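Local coordinates for beta-lactamase inhibitory protein BLIP-I (PDB 3GMV), which probably inhibits beta-lactamases by binding them as a protein partner, at residues 11-16 against 110-115. Residues are numbered along the deposited sequence; the frame is centred on the assembly and turned at random.
Sequences IQFGMT and ESYPNW. With TAM (tris(hydroxyethyl)aminomethane), chain B.
An aromatic and CH-pi contact, with F13 packed between Y112 and W115 at the surface of this two-layer alpha/beta sandwich, joins the loop between helices 5-10 and 17-24 to the end of strand 105-111 and the type I turn that follows it. The rings of F13 and Y112 make a T-shaped pair: the edge of Y112 meets one face of F13, planes at 90° and centroids 5.1 Å apart. At the rim of the F13 ring, CZ lies 3.2 Å from E110 O, near the ring plane, so the slightly positive C-H edge faces a carbonyl oxygen; the aliphatic CB of E110 packs there too.

The CG of W115 stands anti to the backbone N (chi1 -174°), which lays the indole face against the F13-G14 backbone: F13 CB makes a CH-pi contact 4.2 Å from the centroid of the six-membered ring of W115, and G14 CA comes within 3.3 Å of W115 CZ2. Glycine suits this third position of the type II turn Q12-M15: it takes the positive phi (96°), and its bare CA can lie close on the indole. E62 accepts a hydrogen bond from W115 NE1, helping to fix the indole's rotation.

With no hydrogen bond directly linking the segments, their cohesion rests on apolar and weakly polar aromatic contacts, which depend on shape and ring orientation.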
# COMPACT_ATOMS: atom_id res chain seq x y z
N ILE A 11 -6.78 -5.38 -9.91
CA ILE A 11 -5.68 -6.35 -9.81
C ILE A 11 -5.84 -7.09 -8.48
O ILE A 11 -6.03 -6.45 -7.45
CB ILE A 11 -4.31 -5.64 -9.92
CG1 ILE A 11 -4.12 -5.25 -11.39
CG2 ILE A 11 -3.16 -6.56 -9.50
CD1 ILE A 11 -3.07 -4.13 -11.63
N GLN A 12 -5.78 -8.43 -8.53
CA GLN A 12 -6.14 -9.26 -7.40
C GLN A 12 -5.11 -10.36 -7.13
O GLN A 12 -4.47 -10.88 -8.06
CB GLN A 12 -7.51 -9.92 -7.67
CG GLN A 12 -8.65 -8.89 -7.53
CD GLN A 12 -9.95 -9.37 -8.05
OE1 GLN A 12 -10.44 -8.87 -9.09
NE2 GLN A 12 -10.54 -10.34 -7.37
N PHE A 13 -4.99 -10.74 -5.87
CA PHE A 13 -4.00 -11.78 -5.55
C PHE A 13 -4.29 -13.08 -6.29
O PHE A 13 -5.47 -13.48 -6.47
CB PHE A 13 -3.94 -12.00 -4.03
CG PHE A 13 -3.50 -10.75 -3.30
CD1 PHE A 13 -2.18 -10.30 -3.40
CD2 PHE A 13 -4.43 -10.00 -2.60
CE1 PHE A 13 -1.79 -9.12 -2.78
CE2 PHE A 13 -4.03 -8.81 -1.97
CZ PHE A 13 -2.73 -8.38 -2.06
N GLY A 14 -3.21 -13.71 -6.74
CA GLY A 14 -3.31 -14.95 -7.52
C GLY A 14 -3.26 -14.72 -9.02
O GLY A 14 -2.99 -15.67 -9.80
N MET A 15 -3.58 -13.50 -9.48
CA MET A 15 -3.52 -13.24 -10.92
C MET A 15 -2.14 -13.50 -11.50
O MET A 15 -1.11 -13.33 -10.83
CB MET A 15 -3.93 -11.82 -11.30
CG MET A 15 -5.40 -11.53 -11.12
SD MET A 15 -5.77 -9.88 -11.69
CE MET A 15 -7.59 -9.93 -11.79
N THR A 16 -2.11 -13.88 -12.77
CA THR A 16 -0.81 -14.09 -13.42
C THR A 16 -0.11 -12.76 -13.75
O THR A 16 -0.73 -11.69 -13.78
CB THR A 16 -0.94 -14.87 -14.73
OG1 THR A 16 -1.63 -14.08 -15.71
CG2 THR A 16 -1.68 -16.21 -14.54
N GLU A 110 -0.94 -4.45 0.32
CA GLU A 110 -1.46 -5.69 0.95
C GLU A 110 -0.64 -6.84 0.39
O GLU A 110 -0.21 -6.80 -0.77
CB GLU A 110 -2.95 -5.91 0.63
CG GLU A 110 -3.91 -4.91 1.27
CD GLU A 110 -5.35 -5.19 0.95
OE1 GLU A 110 -5.61 -5.81 -0.11
OE2 GLU A 110 -6.22 -4.77 1.73
N SER A 111 -0.40 -7.89 1.19
CA SER A 111 0.35 -9.00 0.63
C SER A 111 0.02 -10.29 1.37
O SER A 111 -0.36 -10.26 2.54
CB SER A 111 1.85 -8.72 0.69
OG SER A 111 2.33 -8.80 2.03
N TYR A 112 0.11 -11.39 0.63
CA TYR A 112 0.02 -12.74 1.18
C TYR A 112 1.39 -13.42 1.01
O TYR A 112 1.67 -14.03 -0.02
CB TYR A 112 -1.06 -13.53 0.44
CG TYR A 112 -2.48 -13.15 0.81
CD1 TYR A 112 -3.05 -13.56 2.03
CD2 TYR A 112 -3.28 -12.40 -0.07
CE1 TYR A 112 -4.33 -13.22 2.37
CE2 TYR A 112 -4.59 -12.05 0.27
CZ TYR A 112 -5.11 -12.47 1.50
OH TYR A 112 -6.40 -12.13 1.82
N PRO A 113 2.27 -13.26 2.01
CA PRO A 113 3.64 -13.74 1.85
C PRO A 113 3.71 -15.25 1.70
O PRO A 113 4.70 -15.77 1.21
CB PRO A 113 4.34 -13.30 3.13
CG PRO A 113 3.45 -12.26 3.73
CD PRO A 113 2.06 -12.62 3.31
N ASN A 114 2.65 -15.94 2.06
CA ASN A 114 2.65 -17.40 1.98
C ASN A 114 1.77 -17.91 0.85
O ASN A 114 1.42 -19.09 0.80
CB ASN A 114 2.22 -17.96 3.35
CG ASN A 114 3.18 -17.53 4.45
OD1 ASN A 114 4.39 -17.56 4.26
ND2 ASN A 114 2.64 -17.08 5.58
N TRP A 115 1.41 -17.00 -0.06
CA TRP A 115 0.51 -17.33 -1.19
C TRP A 115 0.93 -18.63 -1.86
O TRP A 115 2.11 -18.79 -2.16
CB TRP A 115 0.53 -16.20 -2.26
CG TRP A 115 -0.49 -16.49 -3.32
CD1 TRP A 115 -0.28 -17.15 -4.52
CD2 TRP A 115 -1.89 -16.20 -3.27
NE1 TRP A 115 -1.46 -17.28 -5.20
CE2 TRP A 115 -2.47 -16.71 -4.46
CE3 TRP A 115 -2.71 -15.56 -2.34
CZ2 TRP A 115 -3.83 -16.59 -4.74
CZ3 TRP A 115 -4.07 -15.45 -2.62
CH2 TRP A 115 -4.62 -15.97 -3.80
C TAM B . 7.58 -14.88 -1.28
C1 TAM B . 8.22 -13.82 -0.41
C2 TAM B . 7.55 -16.23 -0.56
C3 TAM B . 8.35 -15.00 -2.58
C4 TAM B . 7.35 -13.51 0.79
C5 TAM B . 7.31 -16.07 0.94
C6 TAM B . 7.57 -15.82 -3.61
N TAM B . 6.22 -14.46 -1.59
O4 TAM B . 7.98 -12.46 1.55
O5 TAM B . 8.43 -16.58 1.68
O6 TAM B . 6.40 -16.38 -3.02